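Local coordinates for malonyl CoA-ACP transacylase (Xanthomonas oryzae pv. oryzae, PDB 3K89), which probably transfers the malonyl group from malonyl-CoA to the holo form of acyl carrier protein, yielding malonyl-ACP and free CoA, at residues A88-H93 / P226-V231; I271-E276 / S293-P298; G154-V159 / D174-D179; A125-G130 / P205-A210; Q16-L21 / G53-L58. All blocks are in the same frame, centred on the assembly; numbering follows the deposited sequence.

Contact 1. Residues A88-H93 / P226-V231; sequences ALLAGH and PQIPVV
Leu90 and Ile228 form the apolar centre of this contact, their side chains crossing at about a right angle with Leu90 CG 3.7 Å from Ile228 CG2. The Ile228 methyl is carried forward because CG2 lies opposite the backbone N while CG1 stands beside it (chi1 -53°); it also reaches the carbonyl of Ala88. Val230 CG2 adds a flank, 4.2 Å from Leu90 CB. On the other side of the strand Leu89 CD2 rests against the ring of Pro229, 3.8 Å from its CB, and the CD of the same ring meets Ala88 O at 3.3 Å.

The polar edge is backbone. Leu90 N donates to Pro229 O (3.0 Å) and Leu90 O accepts from Val231 N (2.9 Å), so Leu90 is held through both its amide and its carbonyl in a single bridge with Val230. Farther along, a water accepts a hydrogen bond from Gly92 N and can donate to Val231 O, continuing the link where the two segments diverge.

Gly92 begins the GxSxG sequence around Ser94, the predicted nucleophile, so residues 226-231 line the strand that leads into the probable nucleophile elbow. Strand 86-92 is bonded on its other edge to strand 6-10. Leu90 and Val230 pack against helix 95-103, while Leu89 and Val231 face helix 259-268.

Contact 2. Residues I271-E276 / S293-P298; sequences ITRIAE and SLDARP
Ile274 and Leu294 meet obliquely, CD1 to CD1 at 3.9 Å, on the tightly packed face of two neighbouring parallel strands. Leu294 reaches across with its other branch too: CD2 comes to 3.3 Å from Ile271 O and also lies near Thr272 CA, covering the backbone just before strand 273-276. Helix 282-290 closes this face, with Ile287 touching Ile274, Leu294 and Ala296. Farther along the same face the extended Glu276 side chain is turned to this helix, where its carboxylate is bound by Leu283 N and Ser284 OG.

Between the strands, Asp295 N to Thr272 O (2.8 Å), Ile274 N to Asp295 O, Arg297 N to Ile274 O and Glu276 N to Arg297 O make a regular parallel pairing. Together with helix 282-290 the strands form a beta-alpha-beta unit at the edge of the parallel sheet, 295-298 being its outermost strand and 273-276 joining it to strand 6-10.

The charged part of the opposite face, with Arg273, Asp295 and Arg297, is looser, and a water enters it. Arg273 NE and Asp295 OD2 stand 4.8 Å apart, and the water spans them, accepting from NE at 3.0 Å and donating to OD2. Trp312 NE1 also binds OD2. Arg297 NE forms a weak, long salt bridge to Asp295 OD1 at 3.4 Å, and its side chain also packs on Ala308 and Ala311 of helix 302-311.

Contact 3. Residues G154-V159 / D174-D179; sequences GSQVVV and DAAAVD
Asp174 and Gln156 both set CG beside the backbone N, with chi1 at -68° and -67°, and these matching turns bring carboxylate and amide together in an offset stack, their planes only 10° apart. In this position Asp174 OD2 lies 3.4 Å from Gln156 CB and accepts the Val157 N-H at 2.8 Å through its anti lone pair. The bond is returned from backbone to backbone: Asp174 N donates to Val157 O, also at 2.8 Å and in the plane of that carbonyl, although the hydrogen bond is bent. Val157 is thus gripped at both its amide and its carbonyl by one residue, through side chain and main chain. Asp174 occupies the N-cap position yet makes no capping bond with its side chain; the carboxylate binds the backbone just before strand 158-165 instead.

Beyond Asp174 the Gln156 chain runs extended over the first turn of the helix, its OE1 3.5 Å from Ala176 CB and bonded to Arg180 NH2. The apolar half lies deeper. Val158 CB meets Ala177 CB at 3.7 Å, and its CG2 reaches Val178 CG2 at 3.9 Å. Helix 142-152 packs on Val158 as well, through Cys149 and Ala152, while Val178 leans on strand 132-138.

The contact therefore joins the entrance of strand 158-165 to the start of helix 175-187, the two ends of a beta hairpin (158-165 with 168-172) in the mixed, mostly antiparallel sheet on which helices pack in the smaller, ferredoxin-like subdomain known from the FabD family.

Contact 4. Residues A125-G130 / P205-A210; sequences AAAPAG and PLMRDA
Ala126 CB touches the terminal methyl of Met207, CE, at 3.6 Å, the closest approach of two side chains in a contact that joins the end of helix 109-126 to the start of helix 208-219. These two helices come together beside the smaller subdomain of the acyltransferase fold, and the segment 205-210 follows closely on His203, a predicted active-site residue. The same Ala126 methyl also lies 3.7 Å from Leu206 O and 4.3 Å from Ala210 CB, so a single small side chain sits against the short 3-10 turn, the N-cap residue and the first turn of the helix. Ala127 CB approaches CE from a greater distance, 4.4 Å.

Met207 reaches this place by doubling back. Its CB starts off away from residues 125-130, but the chain bends at chi2 (-66°) and again at chi3 (103°), which brings CE round to Ala126. Met123 and Leu253 pack on the same side chain, the latter from helix 242-254, and Leu253 also touches Ala210; Phe122 covers Ala210 from helix 109-126. The turn that presents Met207 is fixed by its own backbone, Arg208 N donating to Pro205 O, and by Leu206 N bonding to Thr204 OG1. Leu206 itself turns its side chain to Pro201 and Asp174.

The polar link across the contact is made through water. Where helix 109-126 ends, one water molecule donates both to Ala126 O, at 3.1 Å, and to Leu206 O, at 2.8 Å.

Contact 5. Residues Q16-L21 / G53-L58; sequences QSLGML and GPEEML
Glu55 OE2 and Leu18 N are joined through one water, which donates to the carboxylate oxygen at 2.6 Å and accepts from the amide at 3.0 Å. Next to this bridge the two side chains cross obliquely. Glu55 is extended, with CG opposite the backbone N (chi1 -162°), and Leu18 CD1 rests on the Glu55 chain, 3.6 Å from both CB and OE1. The other branch of Leu18 turns to the backbone at Gly53, CD2 coming to 3.4 Å from Gly53 N.

Leu58 supplies the buried side. Its CD2 meets Leu18 CD2 at 4.2 Å and lies over the Ser17-Leu18 peptide, while CD1 points to Met20 CE. The chain there makes a type II beta turn from Ser17 to Met20, closed by Met20 N bonding to Ser17 O, which sets Leu18 and Met20 about Leu58. Gln16 packs its CG near Leu58 and binds Gly14 N and Asn59 OD1 with its amide.

The loop after strand 6-10 is in this way laid against the short helix 55-58, just after the cis peptide before Pro54. Helix 46-52 holds the turn through Ser50 and Gln51, and helix 61-81 backs Gln16 through Thr64 and Leu68.

In the fold
Contacts 1 and 2 belong to the same parallel sheet and touch through Leu89 and Ile271: contact 1 is buried, on inner strand 86-92, whereas contact 2 closes the sheet's edge and carries charged groups on its wetter face. Contacts 3 and 4 adjoin across the chain's centre from contact 1, about 33 and 28 Å from it between centres. They share the neighbourhood of Asp174, Leu206 and Pro205, yet contact 3, partly buried, depends on a carboxylate holding the backbone before a strand, and the buried contact 4 on small apolar groups and water. Contact 5, partly buried, is largely a loop-to-helix contact, touching no other, and like contact 4 relies on water for its polar link.

Contact 1. Residues A88-H93 / P226-V231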
# COMPACT_ATOMS: atom_id res chain seq x y z
N ALA A 88 -6.29 12.13 -12.56
CA ALA A 88 -7.60 12.56 -12.12
C ALA A 88 -8.01 11.88 -10.82
O ALA A 88 -8.87 12.40 -10.09
CB ALA A 88 -8.64 12.28 -13.20
N LEU A 89 -7.40 10.72 -10.54
CA LEU A 89 -7.69 9.97 -9.31
C LEU A 89 -6.42 9.30 -8.79
O LEU A 89 -5.52 9.02 -9.56
CB LEU A 89 -8.73 8.90 -9.59
CG LEU A 89 -10.15 9.34 -9.97
CD1 LEU A 89 -10.96 8.18 -10.52
CD2 LEU A 89 -10.87 9.99 -8.78
N LEU A 90 -6.39 9.06 -7.48
CA LEU A 90 -5.29 8.35 -6.80
C LEU A 90 -5.84 7.18 -5.98
O LEU A 90 -7.01 7.17 -5.58
CB LEU A 90 -4.58 9.30 -5.83
CG LEU A 90 -4.14 10.67 -6.35
CD1 LEU A 90 -3.56 11.47 -5.19
CD2 LEU A 90 -3.11 10.54 -7.44
N ALA A 91 -4.97 6.20 -5.72
CA ALA A 91 -5.25 5.15 -4.73
C ALA A 91 -3.91 4.57 -4.29
O ALA A 91 -2.89 4.81 -4.91
CB ALA A 91 -6.15 4.06 -5.31
N GLY A 92 -3.90 3.80 -3.22
CA GLY A 92 -2.66 3.13 -2.84
C GLY A 92 -2.96 1.95 -1.98
O GLY A 92 -4.04 1.89 -1.39
N HIS A 93 -2.02 1.02 -1.90
CA HIS A 93 -2.28 -0.24 -1.25
C HIS A 93 -1.81 -0.19 0.20
O HIS A 93 -0.61 -0.15 0.44
CB HIS A 93 -1.57 -1.36 -2.01
CG HIS A 93 -2.04 -2.73 -1.65
ND1 HIS A 93 -1.86 -3.27 -0.39
CD2 HIS A 93 -2.69 -3.67 -2.38
CE1 HIS A 93 -2.38 -4.49 -0.36
NE2 HIS A 93 -2.91 -4.75 -1.55
N PRO A 226 -8.45 17.43 -0.20
CA PRO A 226 -7.63 16.81 -1.25
C PRO A 226 -7.72 17.56 -2.58
O PRO A 226 -8.80 17.98 -2.99
CB PRO A 226 -8.22 15.40 -1.40
CG PRO A 226 -9.62 15.52 -0.87
CD PRO A 226 -9.56 16.56 0.23
N GLN A 227 -6.57 17.70 -3.23
CA GLN A 227 -6.48 18.32 -4.56
C GLN A 227 -6.81 17.35 -5.68
O GLN A 227 -7.15 17.76 -6.81
CB GLN A 227 -5.09 18.88 -4.75
CG GLN A 227 -4.81 20.05 -3.82
CD GLN A 227 -3.33 20.19 -3.47
OE1 GLN A 227 -2.46 19.63 -4.15
NE2 GLN A 227 -3.04 20.94 -2.41
N ILE A 228 -6.71 16.05 -5.37
CA ILE A 228 -7.08 14.97 -6.28
C ILE A 228 -7.76 13.92 -5.42
O ILE A 228 -7.25 13.63 -4.34
CB ILE A 228 -5.83 14.32 -6.98
CG1 ILE A 228 -4.94 15.38 -7.66
CG2 ILE A 228 -6.26 13.25 -7.99
CD1 ILE A 228 -3.57 14.86 -8.15
N PRO A 229 -8.91 13.37 -5.85
CA PRO A 229 -9.62 12.44 -4.97
C PRO A 229 -8.85 11.13 -4.81
O PRO A 229 -8.22 10.66 -5.76
CB PRO A 229 -10.96 12.20 -5.67
CG PRO A 229 -11.08 13.34 -6.69
CD PRO A 229 -9.68 13.64 -7.09
N VAL A 230 -8.97 10.57 -3.62
CA VAL A 230 -8.34 9.28 -3.28
C VAL A 230 -9.41 8.20 -3.08
O VAL A 230 -10.27 8.29 -2.19
CB VAL A 230 -7.45 9.42 -2.02
CG1 VAL A 230 -6.78 8.09 -1.68
CG2 VAL A 230 -6.39 10.49 -2.25
N VAL A 231 -9.35 7.18 -3.94
CA VAL A 231 -10.19 6.00 -3.79
C VAL A 231 -9.59 5.12 -2.67
O VAL A 231 -8.47 4.64 -2.82
CB VAL A 231 -10.28 5.21 -5.11
CG1 VAL A 231 -11.13 3.97 -4.93
CG2 VAL A 231 -10.83 6.10 -6.21
O HOH W 1 -6.19 3.98 -1.55

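Contact 2. Residues I271-E276 / S293-P298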
# COMPACT_ATOMS: atom_id res chain seq x y z
N ILE A 271 -10.82 5.78 -16.04
CA ILE A 271 -9.38 5.56 -16.05
C ILE A 271 -8.97 4.43 -17.01
O ILE A 271 -9.54 3.33 -16.96
CB ILE A 271 -8.85 5.26 -14.62
CG1 ILE A 271 -9.18 6.42 -13.67
CG2 ILE A 271 -7.35 4.96 -14.64
CD1 ILE A 271 -8.59 7.75 -14.08
N THR A 272 -8.00 4.71 -17.88
CA THR A 272 -7.43 3.74 -18.83
C THR A 272 -5.92 3.60 -18.67
O THR A 272 -5.31 2.67 -19.23
CB THR A 272 -7.71 4.16 -20.30
OG1 THR A 272 -7.01 5.36 -20.60
CG2 THR A 272 -9.20 4.36 -20.54
N ARG A 273 -5.30 4.52 -17.93
CA ARG A 273 -3.85 4.53 -17.76
C ARG A 273 -3.55 4.67 -16.28
O ARG A 273 -4.10 5.53 -15.63
CB ARG A 273 -3.21 5.71 -18.49
CG ARG A 273 -3.45 5.77 -20.00
CD ARG A 273 -3.08 7.16 -20.52
NE ARG A 273 -2.85 7.18 -21.97
CZ ARG A 273 -2.43 8.24 -22.65
NH1 ARG A 273 -2.19 9.39 -22.04
NH2 ARG A 273 -2.25 8.15 -23.97
N ILE A 274 -2.67 3.81 -15.76
CA ILE A 274 -2.32 3.87 -14.33
C ILE A 274 -0.82 3.81 -14.16
O ILE A 274 -0.15 2.88 -14.63
CB ILE A 274 -3.01 2.74 -13.52
CG1 ILE A 274 -4.54 2.77 -13.69
CG2 ILE A 274 -2.64 2.84 -12.02
CD1 ILE A 274 -5.29 1.65 -12.99
N ALA A 275 -0.27 4.81 -13.48
CA ALA A 275 1.15 4.78 -13.13
C ALA A 275 1.32 4.23 -11.73
O ALA A 275 0.62 4.65 -10.82
CB ALA A 275 1.75 6.16 -13.21
N GLU A 276 2.29 3.33 -11.56
CA GLU A 276 2.68 2.89 -10.23
C GLU A 276 3.79 3.81 -9.74
O GLU A 276 4.94 3.75 -10.22
CB GLU A 276 3.10 1.41 -10.24
CG GLU A 276 3.44 0.88 -8.83
CD GLU A 276 3.49 -0.64 -8.75
OE1 GLU A 276 3.50 -1.30 -9.81
OE2 GLU A 276 3.48 -1.17 -7.62
N SER A 293 -7.35 -4.51 -20.01
CA SER A 293 -7.36 -3.37 -20.93
C SER A 293 -6.61 -2.15 -20.41
O SER A 293 -6.23 -1.28 -21.18
CB SER A 293 -8.80 -2.98 -21.29
OG SER A 293 -9.49 -2.42 -20.19
N LEU A 294 -6.38 -2.07 -19.10
CA LEU A 294 -5.69 -0.91 -18.54
C LEU A 294 -4.21 -0.87 -18.89
O LEU A 294 -3.55 -1.91 -18.92
CB LEU A 294 -5.89 -0.84 -17.01
CG LEU A 294 -7.34 -0.83 -16.52
CD1 LEU A 294 -7.41 -0.88 -15.00
CD2 LEU A 294 -8.11 0.38 -17.07
N ASP A 295 -3.71 0.33 -19.16
CA ASP A 295 -2.30 0.56 -19.47
C ASP A 295 -1.60 0.88 -18.16
O ASP A 295 -1.57 2.04 -17.72
CB ASP A 295 -2.19 1.71 -20.47
CG ASP A 295 -0.74 2.04 -20.87
OD1 ASP A 295 0.23 1.41 -20.41
OD2 ASP A 295 -0.58 2.98 -21.69
N ALA A 296 -1.05 -0.16 -17.53
CA ALA A 296 -0.41 -0.03 -16.22
C ALA A 296 1.11 -0.00 -16.33
O ALA A 296 1.72 -0.95 -16.85
CB ALA A 296 -0.86 -1.17 -15.30
N ARG A 297 1.73 1.07 -15.85
CA ARG A 297 3.18 1.25 -15.99
C ARG A 297 3.88 1.61 -14.68
O ARG A 297 3.49 2.59 -14.04
CB ARG A 297 3.47 2.36 -17.00
CG ARG A 297 3.09 2.05 -18.42
CD ARG A 297 3.52 3.20 -19.29
NE ARG A 297 3.29 2.92 -20.71
CZ ARG A 297 4.25 2.69 -21.60
NH1 ARG A 297 5.55 2.67 -21.25
NH2 ARG A 297 3.91 2.45 -22.86
N PRO A 298 4.92 0.87 -14.30
CA PRO A 298 5.75 1.28 -13.15
C PRO A 298 6.61 2.51 -13.47
O PRO A 298 6.97 2.74 -14.63
CB PRO A 298 6.69 0.09 -12.95
CG PRO A 298 6.78 -0.52 -14.31
CD PRO A 298 5.41 -0.40 -14.88
O HOH W 2 -2.34 4.47 -23.11

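Contact 3. Residues G154-V159 / D174-D179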
# COMPACT_ATOMS: atom_id res chain seq x y z
N GLY A 154 -11.60 -21.50 14.42
CA GLY A 154 -11.82 -21.93 15.80
C GLY A 154 -12.05 -20.73 16.70
O GLY A 154 -12.93 -19.90 16.43
N SER A 155 -11.23 -20.63 17.74
CA SER A 155 -11.28 -19.54 18.72
C SER A 155 -10.28 -18.44 18.40
O SER A 155 -10.10 -17.51 19.18
CB SER A 155 -10.99 -20.07 20.12
OG SER A 155 -12.02 -20.95 20.54
N GLN A 156 -9.63 -18.55 17.24
CA GLN A 156 -8.62 -17.59 16.84
C GLN A 156 -9.11 -16.83 15.61
O GLN A 156 -10.27 -16.96 15.22
CB GLN A 156 -7.28 -18.29 16.58
CG GLN A 156 -6.67 -18.87 17.86
CD GLN A 156 -5.41 -19.66 17.59
OE1 GLN A 156 -5.41 -20.57 16.77
NE2 GLN A 156 -4.33 -19.31 18.27
N VAL A 157 -8.22 -16.05 14.99
CA VAL A 157 -8.60 -15.21 13.86
C VAL A 157 -7.84 -15.61 12.61
O VAL A 157 -6.61 -15.68 12.61
CB VAL A 157 -8.36 -13.70 14.18
CG1 VAL A 157 -8.51 -12.83 12.90
CG2 VAL A 157 -9.32 -13.23 15.28
N VAL A 158 -8.58 -15.90 11.54
CA VAL A 158 -7.98 -15.98 10.20
C VAL A 158 -9.02 -15.50 9.21
O VAL A 158 -10.14 -16.02 9.16
CB VAL A 158 -7.41 -17.39 9.85
CG1 VAL A 158 -8.47 -18.49 9.98
CG2 VAL A 158 -6.77 -17.40 8.45
N VAL A 159 -8.65 -14.48 8.44
CA VAL A 159 -9.60 -13.81 7.56
C VAL A 159 -8.88 -13.37 6.28
O VAL A 159 -7.65 -13.24 6.28
CB VAL A 159 -10.22 -12.53 8.24
CG1 VAL A 159 -11.12 -12.87 9.43
CG2 VAL A 159 -9.14 -11.50 8.62
N ASP A 174 -4.06 -14.83 13.47
CA ASP A 174 -3.22 -15.66 14.35
C ASP A 174 -2.44 -16.68 13.53
O ASP A 174 -2.97 -17.32 12.62
CB ASP A 174 -4.09 -16.36 15.41
CG ASP A 174 -4.69 -15.38 16.41
OD1 ASP A 174 -3.93 -14.82 17.24
OD2 ASP A 174 -5.92 -15.19 16.37
N ALA A 175 -1.15 -16.84 13.86
CA ALA A 175 -0.29 -17.73 13.12
C ALA A 175 -0.87 -19.15 13.01
O ALA A 175 -0.88 -19.73 11.94
CB ALA A 175 1.12 -17.78 13.75
N ALA A 176 -1.35 -19.68 14.14
CA ALA A 176 -1.85 -21.07 14.17
C ALA A 176 -3.06 -21.21 13.26
O ALA A 176 -3.22 -22.22 12.59
CB ALA A 176 -2.21 -21.48 15.59
N ALA A 177 -3.89 -20.17 13.21
CA ALA A 177 -5.09 -20.20 12.39
C ALA A 177 -4.80 -20.08 10.90
O ALA A 177 -5.46 -20.72 10.08
CB ALA A 177 -6.08 -19.12 12.85
N VAL A 178 -3.80 -19.25 10.54
CA VAL A 178 -3.35 -19.16 9.16
C VAL A 178 -2.80 -20.54 8.74
O VAL A 178 -3.12 -21.05 7.67
CB VAL A 178 -2.31 -18.01 8.97
CG1 VAL A 178 -1.69 -18.05 7.58
CG2 VAL A 178 -2.98 -16.66 9.22
N ASP A 179 -2.03 -21.17 9.63
CA ASP A 179 -1.48 -22.49 9.32
C ASP A 179 -2.59 -23.53 9.16
O ASP A 179 -2.52 -24.35 8.24
CB ASP A 179 -0.43 -22.93 10.34
CG ASP A 179 0.94 -22.32 10.08
OD1 ASP A 179 1.19 -21.80 8.97
OD2 ASP A 179 1.78 -22.36 11.01

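Contact 4. Residues A125-G130 / P205-A210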
# COMPACT_ATOMS: atom_id res chain seq x y z
N ALA A 125 3.07 -3.71 17.71
CA ALA A 125 2.80 -3.93 19.13
C ALA A 125 1.55 -4.77 19.34
O ALA A 125 1.42 -5.46 20.37
CB ALA A 125 2.67 -2.61 19.85
N ALA A 126 0.64 -4.72 18.37
CA ALA A 126 -0.60 -5.48 18.42
C ALA A 126 -0.32 -6.96 18.23
O ALA A 126 -1.05 -7.80 18.74
CB ALA A 126 -1.56 -4.98 17.37
N ALA A 127 0.75 -7.26 17.49
CA ALA A 127 1.12 -8.64 17.18
C ALA A 127 2.63 -8.83 17.22
O ALA A 127 3.29 -8.84 16.18
CB ALA A 127 0.56 -9.03 15.81
N PRO A 128 3.19 -8.98 18.43
CA PRO A 128 4.64 -9.19 18.54
C PRO A 128 5.05 -10.42 17.74
O PRO A 128 4.30 -11.41 17.70
CB PRO A 128 4.84 -9.43 20.04
CG PRO A 128 3.67 -8.84 20.70
CD PRO A 128 2.53 -9.06 19.74
N ALA A 129 6.22 -10.36 17.09
CA ALA A 129 6.71 -11.46 16.25
C ALA A 129 6.37 -12.81 16.88
O ALA A 129 6.51 -12.99 18.10
CB ALA A 129 8.22 -11.34 15.99
N GLY A 130 5.89 -13.74 16.06
CA GLY A 130 5.43 -15.05 16.54
C GLY A 130 3.91 -15.17 16.60
O GLY A 130 3.37 -16.23 16.33
N PRO A 205 -8.88 -8.54 12.27
CA PRO A 205 -9.36 -8.10 13.59
C PRO A 205 -8.28 -7.90 14.66
O PRO A 205 -8.52 -7.19 15.64
CB PRO A 205 -10.30 -9.25 14.00
CG PRO A 205 -10.90 -9.69 12.69
CD PRO A 205 -9.77 -9.56 11.68
N LEU A 206 -7.10 -8.50 14.49
CA LEU A 206 -6.04 -8.33 15.50
C LEU A 206 -5.53 -6.88 15.54
O LEU A 206 -4.83 -6.49 16.47
CB LEU A 206 -4.87 -9.31 15.27
CG LEU A 206 -5.19 -10.82 15.37
CD1 LEU A 206 -3.92 -11.63 15.19
CD2 LEU A 206 -5.92 -11.21 16.64
N MET A 207 -5.89 -6.09 14.52
CA MET A 207 -5.48 -4.70 14.46
C MET A 207 -6.54 -3.75 15.01
O MET A 207 -6.38 -2.53 14.88
CB MET A 207 -5.24 -4.31 12.99
CG MET A 207 -4.10 -5.03 12.28
SD MET A 207 -2.47 -4.63 12.97
CE MET A 207 -2.14 -6.11 13.95
N ARG A 208 -7.60 -4.27 15.62
CA ARG A 208 -8.71 -3.38 16.01
C ARG A 208 -8.30 -2.29 17.00
O ARG A 208 -8.67 -1.12 16.83
CB ARG A 208 -9.93 -4.18 16.52
CG ARG A 208 -11.14 -3.34 16.85
CD ARG A 208 -11.74 -2.70 15.61
NE ARG A 208 -12.79 -1.74 15.96
CZ ARG A 208 -12.58 -0.47 16.29
NH1 ARG A 208 -11.35 0.03 16.32
NH2 ARG A 208 -13.61 0.31 16.58
N ASP A 209 -7.53 -2.66 18.02
CA ASP A 209 -7.08 -1.69 19.02
C ASP A 209 -6.02 -0.74 18.47
O ASP A 209 -6.04 0.47 18.78
CB ASP A 209 -6.58 -2.41 20.28
CG ASP A 209 -7.70 -3.08 21.04
OD1 ASP A 209 -8.84 -2.54 21.05
OD2 ASP A 209 -7.45 -4.14 21.65
N ALA A 210 -5.11 -1.26 17.64
CA ALA A 210 -4.11 -0.42 16.96
C ALA A 210 -4.81 0.65 16.12
O ALA A 210 -4.33 1.79 16.03
CB ALA A 210 -3.20 -1.25 16.09
O HOH W 3 -4.17 -8.07 18.65

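Contact 5. Residues Q16-L21 / G53-L58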
# COMPACT_ATOMS: atom_id res chain seq x y z
N GLN A 16 9.22 -2.70 -1.08
CA GLN A 16 10.53 -2.12 -0.74
C GLN A 16 11.66 -3.04 -1.20
O GLN A 16 11.46 -4.25 -1.38
CB GLN A 16 10.63 -1.86 0.77
CG GLN A 16 10.92 -3.10 1.64
CD GLN A 16 9.70 -3.96 1.92
OE1 GLN A 16 8.59 -3.68 1.46
NE2 GLN A 16 9.90 -5.01 2.71
N SER A 17 12.84 -2.47 -1.39
CA SER A 17 14.05 -3.25 -1.67
C SER A 17 15.24 -2.38 -1.30
O SER A 17 15.16 -1.15 -1.37
CB SER A 17 14.12 -3.67 -3.15
OG SER A 17 14.09 -2.54 -4.02
N LEU A 18 16.34 -3.02 -0.91
CA LEU A 18 17.61 -2.32 -0.73
C LEU A 18 17.99 -1.66 -2.04
O LEU A 18 17.94 -2.29 -3.11
CB LEU A 18 18.70 -3.31 -0.29
CG LEU A 18 18.80 -3.55 1.21
CD1 LEU A 18 19.78 -4.69 1.48
CD2 LEU A 18 19.26 -2.27 1.91
N GLY A 19 18.32 -0.37 -1.98
CA GLY A 19 18.71 0.38 -3.17
C GLY A 19 17.54 0.85 -4.02
O GLY A 19 17.74 1.32 -5.15
N MET A 20 16.32 0.77 -3.49
CA MET A 20 15.18 1.28 -4.24
C MET A 20 15.37 2.75 -4.59
O MET A 20 15.83 3.55 -3.77
CB MET A 20 13.84 1.05 -3.51
CG MET A 20 13.74 1.71 -2.13
SD MET A 20 12.21 1.26 -1.33
CE MET A 20 12.30 2.10 0.26
N LEU A 21 15.02 3.10 -5.83
CA LEU A 21 15.16 4.47 -6.36
C LEU A 21 16.60 4.98 -6.50
O LEU A 21 16.82 6.15 -6.80
CB LEU A 21 14.32 5.47 -5.54
CG LEU A 21 12.81 5.22 -5.40
CD1 LEU A 21 12.17 6.48 -4.84
CD2 LEU A 21 12.12 4.80 -6.68
N GLY A 53 20.81 -0.34 4.23
CA GLY A 53 20.31 -1.23 5.26
C GLY A 53 20.53 -0.70 6.66
O GLY A 53 20.79 0.50 6.83
N PRO A 54 20.43 -1.58 7.67
CA PRO A 54 20.29 -3.03 7.53
C PRO A 54 18.94 -3.46 6.95
O PRO A 54 17.90 -2.90 7.31
CB PRO A 54 20.41 -3.54 8.97
CG PRO A 54 20.00 -2.38 9.82
CD PRO A 54 20.48 -1.16 9.09
N GLU A 55 18.96 -4.44 6.06
CA GLU A 55 17.71 -4.90 5.43
C GLU A 55 16.68 -5.39 6.45
O GLU A 55 15.47 -5.21 6.26
CB GLU A 55 17.96 -5.96 4.37
CG GLU A 55 16.77 -6.12 3.43
CD GLU A 55 17.05 -7.00 2.23
OE1 GLU A 55 18.06 -7.75 2.25
OE2 GLU A 55 16.23 -6.95 1.28
N GLU A 56 17.15 -5.98 7.55
CA GLU A 56 16.24 -6.43 8.60
C GLU A 56 15.37 -5.29 9.17
O GLU A 56 14.18 -5.50 9.41
CB GLU A 56 16.99 -7.17 9.73
CG GLU A 56 16.13 -8.17 10.48
CD GLU A 56 16.95 -9.07 11.40
OE1 GLU A 56 17.61 -8.54 12.32
OE2 GLU A 56 16.92 -10.32 11.21
N MET A 57 15.95 -4.11 9.37
CA MET A 57 15.18 -2.96 9.83
C MET A 57 14.31 -2.39 8.72
O MET A 57 13.15 -2.06 8.97
CB MET A 57 16.08 -1.84 10.36
CG MET A 57 16.61 -2.07 11.75
SD MET A 57 17.65 -0.66 12.22
CE MET A 57 16.45 0.54 12.75
N LEU A 58 14.86 -2.28 7.52
CA LEU A 58 14.11 -1.81 6.34
C LEU A 58 12.83 -2.62 6.13
O LEU A 58 11.80 -2.07 5.70
CB LEU A 58 14.96 -1.85 5.07
CG LEU A 58 14.28 -1.46 3.75
CD1 LEU A 58 13.78 0.01 3.77
CD2 LEU A 58 15.18 -1.71 2.54
O HOH W 4 16.26 -6.00 -1.13